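Local coordinates for protein putative serine phosphatase (Pseudomonas aeruginosa, PDB 6K4E) that probably removes phosphate from phosphorylated serine or threonine residues as a magnesium-dependent PP2C-type phosphatase domain in a pathway that controls biofilm formation, at residues B[199-204]-B[229-234]; B[63-68]-B[84-89]. All coordinates share one frame; numbering follows the deposited sequence.

Contact 1 (B[199-204]-B[229-234]); sequences GEEVQE and PGWTFY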
loop_
_atom_site.group_PDB
_atom_site.type_symbol
_atom_site.label_atom_id
_atom_site.label_comp_id
_atom_site.label_asym_id
_atom_site.label_seq_id
_atom_site.Cartn_x
_atom_site.Cartn_y
_atom_site.Cartn_z
ATOM N N GLY B 199 1.548 -20.246 -32.269
ATOM C CA GLY B 199 0.491 -21.202 -32.573
ATOM C C GLY B 199 1.032 -22.558 -32.978
ATOM O O GLY B 199 0.257 -23.502 -33.138
ATOM N N GLU B 200 2.360 -22.669 -33.159
ATOM C CA GLU B 200 3.050 -23.903 -33.523
ATOM C C GLU B 200 3.978 -24.293 -32.372
ATOM O O GLU B 200 3.824 -25.353 -31.767
ATOM C CB GLU B 200 3.854 -23.697 -34.824
ATOM C CG GLU B 200 3.776 -24.854 -35.815
ATOM C CD GLU B 200 2.737 -24.795 -36.932
ATOM O OE1 GLU B 200 2.598 -23.734 -37.585
ATOM O OE2 GLU B 200 2.064 -25.828 -37.156
ATOM N N GLU B 201 4.908 -23.400 -32.049
ATOM C CA GLU B 201 5.908 -23.552 -30.999
ATOM C C GLU B 201 5.454 -22.813 -29.709
ATOM O O GLU B 201 4.788 -21.791 -29.812
ATOM C CB GLU B 201 7.215 -22.941 -31.534
ATOM C CG GLU B 201 8.439 -23.101 -30.655
ATOM C CD GLU B 201 9.685 -22.413 -31.181
ATOM O OE1 GLU B 201 10.589 -22.149 -30.356
ATOM O OE2 GLU B 201 9.770 -22.145 -32.404
ATOM N N VAL B 202 5.789 -23.368 -28.507
ATOM C CA VAL B 202 5.556 -22.738 -27.198
ATOM C C VAL B 202 6.950 -22.642 -26.555
ATOM O O VAL B 202 7.630 -23.657 -26.423
ATOM C CB VAL B 202 4.534 -23.460 -26.250
ATOM C CG1 VAL B 202 4.333 -22.696 -24.951
ATOM C CG2 VAL B 202 3.198 -23.650 -26.924
ATOM N N GLN B 203 7.387 -21.427 -26.219
ATOM C CA GLN B 203 8.654 -21.168 -25.513
ATOM C C GLN B 203 8.306 -20.684 -24.140
ATOM O O GLN B 203 7.331 -19.952 -23.968
ATOM C CB GLN B 203 9.476 -20.056 -26.173
ATOM C CG GLN B 203 9.850 -20.287 -27.624
ATOM C CD GLN B 203 10.943 -19.363 -28.101
ATOM O OE1 GLN B 203 11.730 -19.723 -28.981
ATOM N NE2 GLN B 203 11.016 -18.148 -27.557
ATOM N N GLU B 204 9.095 -21.084 -23.159
ATOM C CA GLU B 204 8.932 -20.626 -21.793
ATOM C C GLU B 204 10.292 -20.062 -21.362
ATOM O O GLU B 204 11.282 -20.797 -21.321
ATOM C CB GLU B 204 8.484 -21.779 -20.873
ATOM C CG GLU B 204 8.143 -21.328 -19.457
ATOM C CD GLU B 204 7.939 -22.400 -18.399
ATOM O OE1 GLU B 204 7.913 -23.605 -18.742
ATOM O OE2 GLU B 204 7.778 -22.026 -17.217
ATOM N N PRO B 229 7.479 -11.101 -35.408
ATOM C CA PRO B 229 6.026 -10.901 -35.579
ATOM C C PRO B 229 5.274 -12.239 -35.642
ATOM O O PRO B 229 5.839 -13.257 -36.043
ATOM C CB PRO B 229 5.925 -10.143 -36.912
ATOM C CG PRO B 229 7.322 -9.663 -37.215
ATOM C CD PRO B 229 8.209 -10.719 -36.635
ATOM N N GLY B 230 4.012 -12.224 -35.237
ATOM C CA GLY B 230 3.177 -13.425 -35.226
ATOM C C GLY B 230 3.269 -14.216 -33.933
ATOM O O GLY B 230 2.780 -15.346 -33.851
ATOM N N TRP B 231 3.866 -13.596 -32.902
ATOM C CA TRP B 231 4.049 -14.177 -31.576
ATOM C C TRP B 231 3.201 -13.497 -30.535
ATOM O O TRP B 231 3.163 -12.263 -30.450
ATOM C CB TRP B 231 5.553 -14.142 -31.164
ATOM C CG TRP B 231 6.382 -15.155 -31.890
ATOM C CD1 TRP B 231 6.816 -15.088 -33.184
ATOM C CD2 TRP B 231 6.822 -16.415 -31.378
ATOM N NE1 TRP B 231 7.510 -16.225 -33.506
ATOM C CE2 TRP B 231 7.541 -17.056 -32.410
ATOM C CE3 TRP B 231 6.681 -17.074 -30.131
ATOM C CZ2 TRP B 231 8.116 -18.320 -32.240
ATOM C CZ3 TRP B 231 7.246 -18.330 -29.963
ATOM C CH2 TRP B 231 7.951 -18.943 -31.007
ATOM N N THR B 232 2.542 -14.315 -29.701
ATOM C CA THR B 232 1.742 -13.835 -28.570
ATOM C C THR B 232 2.523 -14.218 -27.323
ATOM O O THR B 232 3.081 -15.313 -27.267
ATOM C CB THR B 232 0.287 -14.380 -28.602
ATOM O OG1 THR B 232 -0.261 -14.148 -29.895
ATOM C CG2 THR B 232 -0.603 -13.689 -27.598
ATOM N N PHE B 233 2.619 -13.291 -26.371
ATOM C CA PHE B 233 3.356 -13.448 -25.126
ATOM C C PHE B 233 2.372 -13.485 -23.992
ATOM O O PHE B 233 1.274 -12.944 -24.128
ATOM C CB PHE B 233 4.386 -12.314 -24.930
ATOM C CG PHE B 233 5.461 -12.290 -25.992
ATOM C CD1 PHE B 233 5.269 -11.597 -27.182
ATOM C CD2 PHE B 233 6.631 -13.026 -25.839
ATOM C CE1 PHE B 233 6.232 -11.622 -28.187
ATOM C CE2 PHE B 233 7.598 -13.052 -26.853
ATOM C CZ PHE B 233 7.395 -12.333 -28.010
ATOM N N TYR B 234 2.715 -14.226 -22.915
ATOM C CA TYR B 234 1.802 -14.441 -21.806
ATOM C C TYR B 234 2.541 -14.399 -20.521
ATOM O O TYR B 234 3.510 -15.127 -20.334
ATOM C CB TYR B 234 1.111 -15.816 -21.906
ATOM C CG TYR B 234 0.417 -16.068 -23.215
ATOM C CD1 TYR B 234 1.110 -16.600 -24.301
ATOM C CD2 TYR B 234 -0.942 -15.784 -23.374
ATOM C CE1 TYR B 234 0.466 -16.845 -25.512
ATOM C CE2 TYR B 234 -1.581 -15.981 -24.596
ATOM C CZ TYR B 234 -0.876 -16.537 -25.646
ATOM O OH TYR B 234 -1.501 -16.745 -26.829
#
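Trp231 reaches across from its strand to meet Gln203 on strand 202-205 and Glu201 in the turn just before it, and the three side chains illustrate how a large aromatic ring can reach over one intervening strand where no backbone bond joins the two segments. The indole stands off its own strand with CG anti to the carbonyl carbon (chi1 -74°), and its six-membered ring does the touching. Glu201 meets this ring at the rim: its CD lies near the ring plane, 3.9 Å from Trp231 CH2, and its carboxylate is turned almost perpendicular to the indole, at 85°. The Glu201 chain is fully extended, with CG anti to the backbone N (chi1 -174°), which carries the carboxylate past the ring edge; its aliphatic part joins in, CB standing 4.1 Å from Trp231 CH2. Gln203, two residues on, approaches obliquely through its CG, 4.0 Å from Trp231 CZ3, and its chain runs at about a right angle to the tryptophan. No hydrogen bond crosses between 199-204 and 229-234, so the contact is one of van der Waals packing at the protein surface. The nearest CA atoms, those of Gln203 and Phe233, are 9.4 Å apart, a spacing that leaves room for strand 194-197, which pairs with both neighbours and whose Ala196 lies against Trp231 and Phe233. In this PP2C-type fold of two antiparallel sheets flanked by helices, strand 202-205 forms one sheet's margin, Val202 packs on helix 254-264, and strand 231-236 pairs onward with strand 293-300.

Contact 2 (B[63-68]-B[84-89]); sequences LIQRAI and ILWKPR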
loop_
_atom_site.group_PDB
_atom_site.type_symbol
_atom_site.label_atom_id
_atom_site.label_comp_id
_atom_site.label_asym_id
_atom_site.label_seq_id
_atom_site.Cartn_x
_atom_site.Cartn_y
_atom_site.Cartn_z
ATOM N N LEU B 63 -12.221 -0.942 -5.194
ATOM C CA LEU B 63 -12.210 0.274 -6.014
ATOM C C LEU B 63 -10.815 0.896 -5.899
ATOM O O LEU B 63 -10.268 1.379 -6.901
ATOM C CB LEU B 63 -13.296 1.256 -5.536
ATOM C CG LEU B 63 -14.715 1.160 -6.150
ATOM C CD1 LEU B 63 -15.689 1.792 -5.234
ATOM C CD2 LEU B 63 -14.845 1.911 -7.498
ATOM N N ILE B 64 -10.227 0.869 -4.673
ATOM C CA ILE B 64 -8.878 1.384 -4.435
ATOM C C ILE B 64 -7.884 0.518 -5.226
ATOM O O ILE B 64 -7.072 1.059 -5.971
ATOM C CB ILE B 64 -8.522 1.498 -2.912
ATOM C CG1 ILE B 64 -9.412 2.562 -2.208
ATOM C CG2 ILE B 64 -7.026 1.840 -2.721
ATOM C CD1 ILE B 64 -9.486 2.495 -0.703
ATOM N N GLN B 65 -7.972 -0.816 -5.096
ATOM C CA GLN B 65 -7.066 -1.726 -5.816
ATOM C C GLN B 65 -7.215 -1.621 -7.358
ATOM O O GLN B 65 -6.216 -1.666 -8.054
ATOM C CB GLN B 65 -7.190 -3.167 -5.312
ATOM C CG GLN B 65 -6.195 -4.126 -5.966
ATOM C CD GLN B 65 -6.044 -5.401 -5.197
ATOM O OE1 GLN B 65 -6.996 -6.148 -5.007
ATOM N NE2 GLN B 65 -4.835 -5.690 -4.757
ATOM N N ARG B 66 -8.423 -1.427 -7.880
ATOM C CA ARG B 66 -8.640 -1.265 -9.328
ATOM C C ARG B 66 -8.012 0.025 -9.863
ATOM O O ARG B 66 -7.488 0.052 -10.972
ATOM C CB ARG B 66 -10.136 -1.314 -9.659
ATOM C CG ARG B 66 -10.646 -2.748 -9.746
ATOM C CD ARG B 66 -12.088 -2.830 -10.216
ATOM N NE ARG B 66 -12.479 -4.223 -10.430
ATOM C CZ ARG B 66 -12.317 -4.890 -11.569
ATOM N NH1 ARG B 66 -11.789 -4.290 -12.631
ATOM N NH2 ARG B 66 -12.692 -6.161 -11.659
ATOM N N ALA B 67 -8.028 1.083 -9.042
ATOM C CA ALA B 67 -7.444 2.389 -9.362
ATOM C C ALA B 67 -5.915 2.362 -9.558
ATOM O O ALA B 67 -5.361 3.235 -10.234
ATOM C CB ALA B 67 -7.832 3.413 -8.309
ATOM N N ILE B 68 -5.247 1.350 -9.020
ATOM C CA ILE B 68 -3.796 1.241 -9.178
ATOM C C ILE B 68 -3.426 0.346 -10.416
ATOM O O ILE B 68 -2.249 0.193 -10.720
ATOM C CB ILE B 68 -3.074 0.819 -7.850
ATOM C CG1 ILE B 68 -3.363 -0.649 -7.456
ATOM C CG2 ILE B 68 -3.379 1.779 -6.719
ATOM C CD1 ILE B 68 -2.169 -1.517 -7.346
ATOM N N ILE B 84 -6.345 -8.867 -20.656
ATOM C CA ILE B 84 -6.137 -8.958 -19.216
ATOM C C ILE B 84 -7.137 -9.887 -18.615
ATOM O O ILE B 84 -8.330 -9.810 -18.913
ATOM C CB ILE B 84 -6.106 -7.558 -18.505
ATOM C CG1 ILE B 84 -5.850 -7.688 -16.991
ATOM C CG2 ILE B 84 -7.314 -6.707 -18.783
ATOM C CD1 ILE B 84 -4.489 -8.365 -16.617
ATOM N N LEU B 85 -6.648 -10.786 -17.812
ATOM C CA LEU B 85 -7.478 -11.710 -17.046
ATOM C C LEU B 85 -7.080 -11.428 -15.597
ATOM O O LEU B 85 -5.921 -11.623 -15.235
ATOM C CB LEU B 85 -7.167 -13.169 -17.440
ATOM C CG LEU B 85 -8.281 -14.212 -17.248
ATOM C CD1 LEU B 85 -7.819 -15.594 -17.729
ATOM C CD2 LEU B 85 -8.740 -14.315 -15.772
ATOM N N TRP B 86 -7.984 -10.862 -14.801
ATOM C CA TRP B 86 -7.619 -10.524 -13.427
ATOM C C TRP B 86 -8.756 -10.870 -12.517
ATOM O O TRP B 86 -9.769 -10.193 -12.546
ATOM C CB TRP B 86 -7.250 -9.038 -13.308
ATOM C CG TRP B 86 -6.778 -8.643 -11.939
ATOM C CD1 TRP B 86 -5.567 -8.908 -11.375
ATOM C CD2 TRP B 86 -7.521 -7.892 -10.966
ATOM N NE1 TRP B 86 -5.505 -8.368 -10.103
ATOM C CE2 TRP B 86 -6.681 -7.713 -9.840
ATOM C CE3 TRP B 86 -8.801 -7.313 -10.951
ATOM C CZ2 TRP B 86 -7.078 -6.966 -8.724
ATOM C CZ3 TRP B 86 -9.204 -6.604 -9.829
ATOM C CH2 TRP B 86 -8.349 -6.441 -8.733
ATOM N N LYS B 87 -8.611 -11.949 -11.745
ATOM C CA LYS B 87 -9.680 -12.404 -10.884
ATOM C C LYS B 87 -9.140 -12.732 -9.505
ATOM O O LYS B 87 -8.652 -13.852 -9.309
ATOM C CB LYS B 87 -10.415 -13.626 -11.533
ATOM C CG LYS B 87 -11.543 -14.310 -10.712
ATOM C CD LYS B 87 -12.811 -13.473 -10.460
ATOM C CE LYS B 87 -13.760 -14.163 -9.501
ATOM N NZ LYS B 87 -13.318 -14.055 -8.083
ATOM N N PRO B 88 -9.278 -11.799 -8.515
ATOM C CA PRO B 88 -8.823 -12.104 -7.156
ATOM C C PRO B 88 -9.672 -13.213 -6.567
ATOM O O PRO B 88 -10.850 -13.360 -6.941
ATOM C CB PRO B 88 -9.054 -10.775 -6.403
ATOM C CG PRO B 88 -9.142 -9.752 -7.441
ATOM C CD PRO B 88 -9.855 -10.439 -8.563
ATOM N N ARG B 89 -9.083 -14.008 -5.664
ATOM C CA ARG B 89 -9.795 -15.107 -5.009
ATOM C C ARG B 89 -10.906 -14.491 -4.145
ATOM O O ARG B 89 -12.062 -14.897 -4.230
ATOM C CB ARG B 89 -8.838 -15.953 -4.182
ATOM C CG ARG B 89 -9.459 -17.236 -3.672
ATOM C CD ARG B 89 -8.503 -17.940 -2.730
ATOM N NE ARG B 89 -8.943 -17.817 -1.348
ATOM C CZ ARG B 89 -8.578 -18.639 -0.371
ATOM N NH1 ARG B 89 -7.764 -19.654 -0.619
ATOM N NH2 ARG B 89 -9.027 -18.455 0.862
#
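With CG anti to the backbone N (chi1 -176°), Trp86 projects its indole from strand 82-87 toward helix 49-67, where Gln65 takes the same first torsion and extends to meet it. Arg66 uses the other course, CG anti to the carbonyl carbon (chi1 -82°), and its chain, extended as far as NE, brings the guanidinium to the ring's edge. The result is a worked case of two consecutive helix residues holding the rim of one tryptophan. Gln65 OE1 lies 3.8 Å from Trp86 CZ2, close to the ring plane, with the amide standing upright against the indole. The guanidinium of Arg66 is likewise perpendicular to the ring, at 89°, but here it offers its face: CZ sits 4.0 Å from Trp86 CZ3. The indole thus points its edge at the flat of the guanidinium, the reverse of a cation over an aromatic face. One face of the indole is covered within its own segment by Pro88 CG. Gln65 NE2 donates to Gly93 O and Trp86 NE1 to Asp95 O, hydrogen bonds that restrain the rotation of both groups. Tyr97 meets the indole edge-to-face. Gln65 also packs on helix 117-138, while Leu63 and Ile64 rest on Leu167 of the second subunit; in the PP2C-type fold, helix 49-67 here packs against an outermost strand, 82-87, itself paired with strand 293-300.

Overall arrangement
Contacts 1 and 2 reach the same antiparallel sheet, near its two margins: 202-205 is one outermost strand and 82-87 the other, with 293-300 and 231-236 among the strands between them. Their centres lie 26 Å apart, on opposite sides of the chain's centre. In both, a tryptophan supplies the aromatic surface and no hydrogen bond joins the segments. Its edge meets Glu201 in contact 1, where Gln203 adds methylene carbon, and Gln65 and Arg66 in contact 2. Contact 1 is a surface contact between parts of one sheet, whereas contact 2 is partly buried, joins helix to strand, and includes a buried glutamine about 10 Å from a bound magnesium ion.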